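Phosphoglycerol transferase GacH (Streptococcus pyogenes MGAS5005, PDB 6DGM) probably transfers glycerol phosphate onto the rhamnose polysaccharide of the streptococcal cell wall through its metal-dependent, sulfatase-like catalytic domain. Local coordinates at residues 182-193 and 245-256. Sequence-based numbering, arbitrary orientation.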
ATOM      1  N   ASP A 182     -14.910  -7.956  -4.992  1.00 15.34           N
ATOM      2  CA  ASP A 182     -13.914  -7.109  -5.645  1.00 15.55           C
ATOM      3  C   ASP A 182     -14.423  -6.606  -6.995  1.00 15.98           C
ATOM      4  O   ASP A 182     -14.110  -5.482  -7.390  1.00 15.29           O
ATOM      5  CB  ASP A 182     -12.597  -7.867  -5.821  1.00 15.76           C
ATOM      6  CG  ASP A 182     -11.847  -8.064  -4.519  1.00 15.83           C
ATOM      7  OD1 ASP A 182     -12.221  -7.483  -3.482  1.00 15.34           O
ATOM      8  OD2 ASP A 182     -10.848  -8.807  -4.542  1.00 16.17           O
ATOM      9  N   LYS A 183     -15.235  -7.408  -7.701  1.00 16.45           N
ATOM     10  CA  LYS A 183     -15.830  -6.924  -8.948  1.00 17.78           C
ATOM     11  C   LYS A 183     -16.603  -5.632  -8.708  1.00 17.29           C
ATOM     12  O   LYS A 183     -16.486  -4.674  -9.484  1.00 17.26           O
ATOM     13  CB  LYS A 183     -16.738  -7.994  -9.552  1.00 19.25           C
ATOM     14  CG  LYS A 183     -17.468  -7.576 -10.822  1.00 20.70           C
ATOM     15  CD  LYS A 183     -18.291  -8.752 -11.338  1.00 26.07           C
ATOM     16  CE  LYS A 183     -18.987  -8.411 -12.634  1.00 33.61           C
ATOM     17  NZ  LYS A 183     -19.712  -9.614 -13.165  1.00 37.40           N
ATOM     18  N   THR A 184     -17.408  -5.588  -7.637  1.00 16.64           N
ATOM     19  CA  THR A 184     -18.136  -4.370  -7.310  1.00 16.31           C
ATOM     20  C   THR A 184     -17.174  -3.207  -7.123  1.00 16.12           C
ATOM     21  O   THR A 184     -17.389  -2.111  -7.663  1.00 15.59           O
ATOM     22  CB  THR A 184     -18.960  -4.564  -6.043  1.00 16.44           C
ATOM     23  OG1 THR A 184     -19.995  -5.526  -6.280  1.00 17.75           O
ATOM     24  CG2 THR A 184     -19.610  -3.265  -5.613  1.00 16.45           C
ATOM     25  N   VAL A 185     -16.110  -3.427  -6.340  1.00 15.89           N
ATOM     26  CA  VAL A 185     -15.149  -2.350  -6.097  1.00 14.94           C
ATOM     27  C   VAL A 185     -14.529  -1.876  -7.410  1.00 15.34           C
ATOM     28  O   VAL A 185     -14.495  -0.668  -7.713  1.00 16.00           O
ATOM     29  CB  VAL A 185     -14.085  -2.807  -5.087  1.00 14.37           C
ATOM     30  CG1 VAL A 185     -13.003  -1.761  -4.948  1.00 14.64           C
ATOM     31  CG2 VAL A 185     -14.745  -3.086  -3.732  1.00 15.08           C
ATOM     32  N   TYR A 186     -14.031  -2.820  -8.217  1.00 15.28           N
ATOM     33  CA  TYR A 186     -13.357  -2.456  -9.459  1.00 15.72           C
ATOM     34  C   TYR A 186     -14.292  -1.699 -10.392  1.00 16.64           C
ATOM     35  O   TYR A 186     -13.891  -0.704 -11.009  1.00 16.59           O
ATOM     36  CB  TYR A 186     -12.835  -3.717 -10.144  1.00 15.97           C
ATOM     37  CG  TYR A 186     -11.696  -4.433  -9.443  1.00 18.08           C
ATOM     38  CD1 TYR A 186     -10.766  -3.741  -8.692  1.00 20.63           C
ATOM     39  CD2 TYR A 186     -11.549  -5.806  -9.547  1.00 17.62           C
ATOM     40  CE1 TYR A 186      -9.729  -4.399  -8.064  1.00 21.06           C
ATOM     41  CE2 TYR A 186     -10.519  -6.463  -8.935  1.00 17.15           C
ATOM     42  CZ  TYR A 186      -9.603  -5.749  -8.197  1.00 18.76           C
ATOM     43  OH  TYR A 186      -8.562  -6.408  -7.590  1.00 18.40           O
ATOM     44  N   ASN A 187     -15.549  -2.140 -10.502  1.00 17.13           N
ATOM     45  CA  ASN A 187     -16.463  -1.490 -11.427  1.00 17.68           C
ATOM     46  C   ASN A 187     -16.868  -0.115 -10.926  1.00 17.91           C
ATOM     47  O   ASN A 187     -17.113   0.792 -11.732  1.00 19.17           O
ATOM     48  CB  ASN A 187     -17.649  -2.396 -11.713  1.00 18.96           C
ATOM     49  CG  ASN A 187     -17.302  -3.456 -12.740  1.00 22.26           C
ATOM     50  OD1 ASN A 187     -16.352  -3.290 -13.517  1.00 23.55           O
ATOM     51  ND2 ASN A 187     -18.068  -4.527 -12.771  1.00 23.96           N
ATOM     52  N   ASN A 188     -16.885   0.075  -9.611  1.00 16.95           N
ATOM     53  CA  ASN A 188     -17.127   1.410  -9.073  1.00 16.50           C
ATOM     54  C   ASN A 188     -15.932   2.337  -9.297  1.00 17.62           C
ATOM     55  O   ASN A 188     -16.120   3.528  -9.542  1.00 19.91           O
ATOM     56  CB  ASN A 188     -17.536   1.324  -7.612  1.00 16.95           C
ATOM     57  CG  ASN A 188     -19.016   1.098  -7.450  1.00 17.94           C
ATOM     58  OD1 ASN A 188     -19.788   2.049  -7.310  1.00 19.08           O
ATOM     59  ND2 ASN A 188     -19.440  -0.167  -7.513  1.00 17.72           N
ATOM     60  N   ILE A 189     -14.694   1.822  -9.227  1.00 16.36           N
ATOM     61  CA  ILE A 189     -13.552   2.641  -9.642  1.00 16.53           C
ATOM     62  C   ILE A 189     -13.723   3.075 -11.095  1.00 17.48           C
ATOM     63  O   ILE A 189     -13.626   4.262 -11.427  1.00 18.15           O
ATOM     64  CB  ILE A 189     -12.231   1.883  -9.466  1.00 16.15           C
ATOM     65  CG1 ILE A 189     -11.981   1.539  -7.992  1.00 15.18           C
ATOM     66  CG2 ILE A 189     -11.048   2.731 -10.018  1.00 17.88           C
ATOM     67  CD1 ILE A 189     -10.850   0.578  -7.834  1.00 14.60           C
ATOM     68  N   LEU A 190     -13.984   2.111 -11.978  1.00 17.87           N
ATOM     69  CA  LEU A 190     -14.076   2.408 -13.407  1.00 18.54           C
ATOM     70  C   LEU A 190     -15.134   3.466 -13.700  1.00 19.03           C
ATOM     71  O   LEU A 190     -14.931   4.330 -14.560  1.00 20.05           O
ATOM     72  CB  LEU A 190     -14.363   1.129 -14.190  1.00 20.16           C
ATOM     73  CG  LEU A 190     -13.231   0.104 -14.219  1.00 20.76           C
ATOM     74  CD1 LEU A 190     -13.705  -1.211 -14.851  1.00 22.55           C
ATOM     75  CD2 LEU A 190     -11.999   0.627 -14.941  1.00 20.45           C
ATOM     76  N   SER A 191     -16.275   3.416 -12.996  1.00 18.33           N
ATOM     77  CA  SER A 191     -17.336   4.381 -13.240  1.00 20.75           C
ATOM     78  C   SER A 191     -16.977   5.792 -12.779  1.00 21.14           C
ATOM     79  O   SER A 191     -17.635   6.754 -13.193  1.00 23.81           O
ATOM     80  CB  SER A 191     -18.621   3.928 -12.546  1.00 24.80           C
ATOM     81  OG  SER A 191     -18.498   4.065 -11.145  1.00 29.10           O
ATOM     82  N   LEU A 192     -15.972   5.939 -11.921  1.00 20.66           N
ATOM     83  CA  LEU A 192     -15.579   7.253 -11.433  1.00 19.93           C
ATOM     84  C   LEU A 192     -14.360   7.814 -12.148  1.00 20.32           C
ATOM     85  O   LEU A 192     -14.066   9.009 -11.993  1.00 19.69           O
ATOM     86  CB  LEU A 192     -15.289   7.188  -9.937  1.00 19.66           C
ATOM     87  CG  LEU A 192     -16.484   6.887  -9.036  1.00 24.16           C
ATOM     88  CD1 LEU A 192     -16.025   6.650  -7.588  1.00 25.90           C
ATOM     89  CD2 LEU A 192     -17.475   8.007  -9.099  1.00 27.15           C
ATOM     90  N   ILE A 193     -13.651   6.996 -12.931  1.00 19.05           N
ATOM     91  CA  ILE A 193     -12.487   7.499 -13.658  1.00 19.45           C
ATOM     92  C   ILE A 193     -12.942   8.508 -14.697  1.00 19.86           C
ATOM     93  O   ILE A 193     -13.841   8.241 -15.511  1.00 19.78           O
ATOM     94  CB  ILE A 193     -11.674   6.358 -14.284  1.00 21.17           C
ATOM     95  CG1 ILE A 193     -10.988   5.559 -13.170  1.00 19.21           C
ATOM     96  CG2 ILE A 193     -10.620   6.921 -15.253  1.00 23.53           C
ATOM     97  CD1 ILE A 193     -10.324   4.279 -13.633  1.00 18.69           C
ATOM     98  N   THR A 245     -10.902 -12.979  -7.283  1.00 16.35           N
ATOM     99  CA  THR A 245     -10.128 -11.746  -7.283  1.00 15.46           C
ATOM    100  C   THR A 245      -9.133 -11.740  -8.424  1.00 16.71           C
ATOM    101  O   THR A 245      -8.944 -10.718  -9.089  1.00 17.37           O
ATOM    102  CB  THR A 245      -9.395 -11.588  -5.959  1.00 15.92           C
ATOM    103  OG1 THR A 245     -10.369 -11.413  -4.920  1.00 15.66           O
ATOM    104  CG2 THR A 245      -8.437 -10.389  -5.981  1.00 16.34           C
ATOM    105  N   ASP A 246      -8.517 -12.890  -8.684  1.00 17.65           N
ATOM    106  CA  ASP A 246      -7.495 -12.970  -9.713  1.00 19.58           C
ATOM    107  C   ASP A 246      -8.079 -12.660 -11.082  1.00 20.13           C
ATOM    108  O   ASP A 246      -7.525 -11.851 -11.839  1.00 20.32           O
ATOM    109  CB  ASP A 246      -6.873 -14.359  -9.681  1.00 19.22           C
ATOM    110  CG  ASP A 246      -5.740 -14.503 -10.655  1.00 20.19           C
ATOM    111  OD1 ASP A 246      -4.685 -13.888 -10.419  1.00 20.38           O
ATOM    112  OD2 ASP A 246      -5.907 -15.241 -11.641  1.00 21.22           O
ATOM    113  N   LYS A 247      -9.215 -13.280 -11.412  1.00 19.26           N
ATOM    114  CA  LYS A 247      -9.861 -13.019 -12.696  1.00 19.90           C
ATOM    115  C   LYS A 247     -10.380 -11.590 -12.787  1.00 19.23           C
ATOM    116  O   LYS A 247     -10.264 -10.953 -13.844  1.00 21.38           O
ATOM    117  CB  LYS A 247     -10.991 -14.015 -12.923  1.00 22.19           C
ATOM    118  CG  LYS A 247     -10.514 -15.438 -13.057  1.00 27.44           C
ATOM    119  CD  LYS A 247     -11.701 -16.379 -13.200  1.00 34.17           C
ATOM    120  CE  LYS A 247     -11.255 -17.826 -13.181  1.00 38.73           C
ATOM    121  NZ  LYS A 247     -10.560 -18.163 -11.905  1.00 38.70           N
ATOM    122  N   GLU A 248     -10.976 -11.076 -11.708  1.00 17.73           N
ATOM    123  CA  GLU A 248     -11.530  -9.731 -11.763  1.00 17.94           C
ATOM    124  C   GLU A 248     -10.430  -8.679 -11.855  1.00 17.79           C
ATOM    125  O   GLU A 248     -10.645  -7.622 -12.450  1.00 18.83           O
ATOM    126  CB  GLU A 248     -12.430  -9.461 -10.560  1.00 18.29           C
ATOM    127  CG  GLU A 248     -13.631 -10.395 -10.459  1.00 20.18           C
ATOM    128  CD  GLU A 248     -14.613 -10.231 -11.604  1.00 23.03           C
ATOM    129  OE1 GLU A 248     -14.545  -9.204 -12.326  1.00 23.48           O
ATOM    130  OE2 GLU A 248     -15.469 -11.139 -11.792  1.00 25.28           O
ATOM    131  N   THR A 249      -9.265  -8.933 -11.247  1.00 16.67           N
ATOM    132  CA  THR A 249      -8.156  -7.990 -11.327  1.00 16.73           C
ATOM    133  C   THR A 249      -7.651  -7.895 -12.763  1.00 18.80           C
ATOM    134  O   THR A 249      -7.402  -6.793 -13.270  1.00 18.78           O
ATOM    135  CB  THR A 249      -7.040  -8.424 -10.363  1.00 16.94           C
ATOM    136  OG1 THR A 249      -7.535  -8.467  -9.010  1.00 16.09           O
ATOM    137  CG2 THR A 249      -5.838  -7.464 -10.416  1.00 17.48           C
ATOM    138  N   ARG A 250      -7.523  -9.031 -13.449  1.00 19.65           N
ATOM    139  CA  ARG A 250      -7.164  -8.988 -14.863  1.00 20.00           C
ATOM    140  C   ARG A 250      -8.179  -8.182 -15.669  1.00 20.92           C
ATOM    141  O   ARG A 250      -7.799  -7.352 -16.503  1.00 21.80           O
ATOM    142  CB  ARG A 250      -7.052 -10.406 -15.422  1.00 21.22           C
ATOM    143  CG  ARG A 250      -6.901 -10.468 -16.947  1.00 27.43           C
ATOM    144  CD  ARG A 250      -6.889 -11.903 -17.429  1.00 37.46           C
ATOM    145  NE  ARG A 250      -6.923 -12.002 -18.885  1.00 47.55           N
ATOM    146  CZ  ARG A 250      -6.882 -13.147 -19.558  1.00 53.01           C
ATOM    147  NH1 ARG A 250      -6.807 -14.299 -18.904  1.00 53.29           N
ATOM    148  NH2 ARG A 250      -6.911 -13.140 -20.885  1.00 54.97           N
ATOM    149  N   ALA A 251      -9.477  -8.448 -15.467  1.00 21.06           N
ATOM    150  CA  ALA A 251     -10.507  -7.740 -16.216  1.00 22.01           C
ATOM    151  C   ALA A 251     -10.471  -6.243 -15.941  1.00 20.49           C
ATOM    152  O   ALA A 251     -10.678  -5.430 -16.854  1.00 21.22           O
ATOM    153  CB  ALA A 251     -11.891  -8.304 -15.889  1.00 22.96           C
ATOM    154  N   PHE A 252     -10.220  -5.866 -14.691  1.00 19.07           N
ATOM    155  CA  PHE A 252     -10.080  -4.462 -14.327  1.00 18.21           C
ATOM    156  C   PHE A 252      -8.931  -3.808 -15.082  1.00 18.16           C
ATOM    157  O   PHE A 252      -9.093  -2.734 -15.671  1.00 18.51           O
ATOM    158  CB  PHE A 252      -9.854  -4.404 -12.818  1.00 17.29           C
ATOM    159  CG  PHE A 252      -9.575  -3.034 -12.256  1.00 17.39           C
ATOM    160  CD1 PHE A 252     -10.462  -1.994 -12.440  1.00 18.30           C
ATOM    161  CD2 PHE A 252      -8.427  -2.816 -11.507  1.00 17.52           C
ATOM    162  CE1 PHE A 252     -10.204  -0.734 -11.886  1.00 18.50           C
ATOM    163  CE2 PHE A 252      -8.162  -1.563 -10.954  1.00 17.28           C
ATOM    164  CZ  PHE A 252      -9.060  -0.529 -11.134  1.00 17.43           C
ATOM    165  N   LEU A 253      -7.751  -4.418 -15.051  1.00 17.69           N
ATOM    166  CA  LEU A 253      -6.618  -3.808 -15.738  1.00 17.83           C
ATOM    167  C   LEU A 253      -6.880  -3.709 -17.239  1.00 18.78           C
ATOM    168  O   LEU A 253      -6.528  -2.702 -17.869  1.00 18.86           O
ATOM    169  CB  LEU A 253      -5.334  -4.588 -15.453  1.00 18.81           C
ATOM    170  CG  LEU A 253      -4.864  -4.674 -13.995  1.00 20.84           C
ATOM    171  CD1 LEU A 253      -3.442  -5.246 -13.976  1.00 23.32           C
ATOM    172  CD2 LEU A 253      -4.927  -3.363 -13.249  1.00 20.61           C
ATOM    173  N   GLU A 254      -7.476  -4.756 -17.838  1.00 19.85           N
ATOM    174  CA  GLU A 254      -7.813  -4.708 -19.259  1.00 22.14           C
ATOM    175  C   GLU A 254      -8.679  -3.492 -19.567  1.00 22.13           C
ATOM    176  O   GLU A 254      -8.458  -2.802 -20.559  1.00 22.91           O
ATOM    177  CB  GLU A 254      -8.506  -6.013 -19.670  1.00 26.09           C
ATOM    178  CG  GLU A 254      -7.570  -7.209 -19.746  1.00 35.27           C
ATOM    179  CD  GLU A 254      -8.297  -8.534 -19.942  1.00 46.21           C
ATOM    180  OE1 GLU A 254      -9.545  -8.560 -19.851  1.00 50.66           O
ATOM    181  OE2 GLU A 254      -7.615  -9.554 -20.180  1.00 49.55           O
ATOM    182  N   LYS A 255      -9.642  -3.180 -18.695  1.00 21.23           N
ATOM    183  CA  LYS A 255     -10.463  -1.989 -18.911  1.00 23.36           C
ATOM    184  C   LYS A 255      -9.638  -0.718 -18.778  1.00 22.67           C
ATOM    185  O   LYS A 255      -9.846   0.246 -19.525  1.00 23.77           O
ATOM    186  CB  LYS A 255     -11.623  -1.967 -17.914  1.00 23.76           C
ATOM    187  CG  LYS A 255     -12.695  -3.031 -18.197  1.00 27.58           C
ATOM    188  CD  LYS A 255     -13.489  -2.681 -19.427  1.00 35.99           C
ATOM    189  CE  LYS A 255     -14.606  -3.684 -19.654  1.00 47.36           C
ATOM    190  NZ  LYS A 255     -15.446  -3.849 -18.432  1.00 54.86           N
ATOM    191  N   LEU A 256      -8.699  -0.685 -17.834  1.00 21.37           N
ATOM    192  CA  LEU A 256      -7.864   0.505 -17.701  1.00 19.84           C
ATOM    193  C   LEU A 256      -7.044   0.758 -18.958  1.00 21.31           C
ATOM    194  O   LEU A 256      -6.771   1.917 -19.289  1.00 23.10           O
ATOM    195  CB  LEU A 256      -6.929   0.386 -16.504  1.00 18.47           C
ATOM    196  CG  LEU A 256      -7.627   0.314 -15.131  1.00 18.28           C
ATOM    197  CD1 LEU A 256      -6.608   0.101 -14.049  1.00 18.29           C
ATOM    198  CD2 LEU A 256      -8.446   1.565 -14.843  1.00 18.47           C
TER
HETATM  199  O   HOH W   1     -17.541 -11.495 -13.397  1.00 33.00           O
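Tyr186 and Phe252 lie against each other as an offset stack: their ring planes differ by only 9° and the centroids are 4.6 Å apart. With chi1 at 175°, Phe252 sends its ring away from its own backbone N, turning one face to Tyr186 and leaving CB over the Tyr186 face, 4.1 Å from that ring's centroid, a CH-pi contact. Tyr186 is also a knob, seated in a hole made by Thr245, Glu248, Thr249 and Phe252. At the rim of its ring, in plane, is Glu248 CB, while its OH is 2.7 Å from Thr249 OG1; Thr249 OG1 in turn donates to Thr245 O, above the carbonyl plane.

One turn earlier, Thr245 OG1 donates to Asp182 OD2 at 2.7 Å, from above the carboxylate plane. The Asp182 side chain is about 7 Å from that of manganese-binding Glu47, so this end lies near the active site; the rest is structural packing. At the outer side, the extended Lys183 chain passes the bent Glu248; Lys183 NZ and Glu248 OE2 stay 4.7 Å apart, with a water accepting from the first and donating to the second. Toward the C-terminal ends, Leu190 CG meets the Phe252 edge in plane, and Leu190 CD2 lies 3.7 Å from Leu256 CD2, which Ile193 CD1 also touches.

The helix axes, 9.6 Å apart and inclined by 11°, run nearly parallel, consistent with two helices packed on the same sheet of an alkaline-phosphatase-superfamily domain. Beneath them, Ile189 and Ile193 rest on strand 200-204, whereas Tyr186 and Thr249 share Phe267 of strand 263-269; helix 66-74 packs against Thr249 and Leu253.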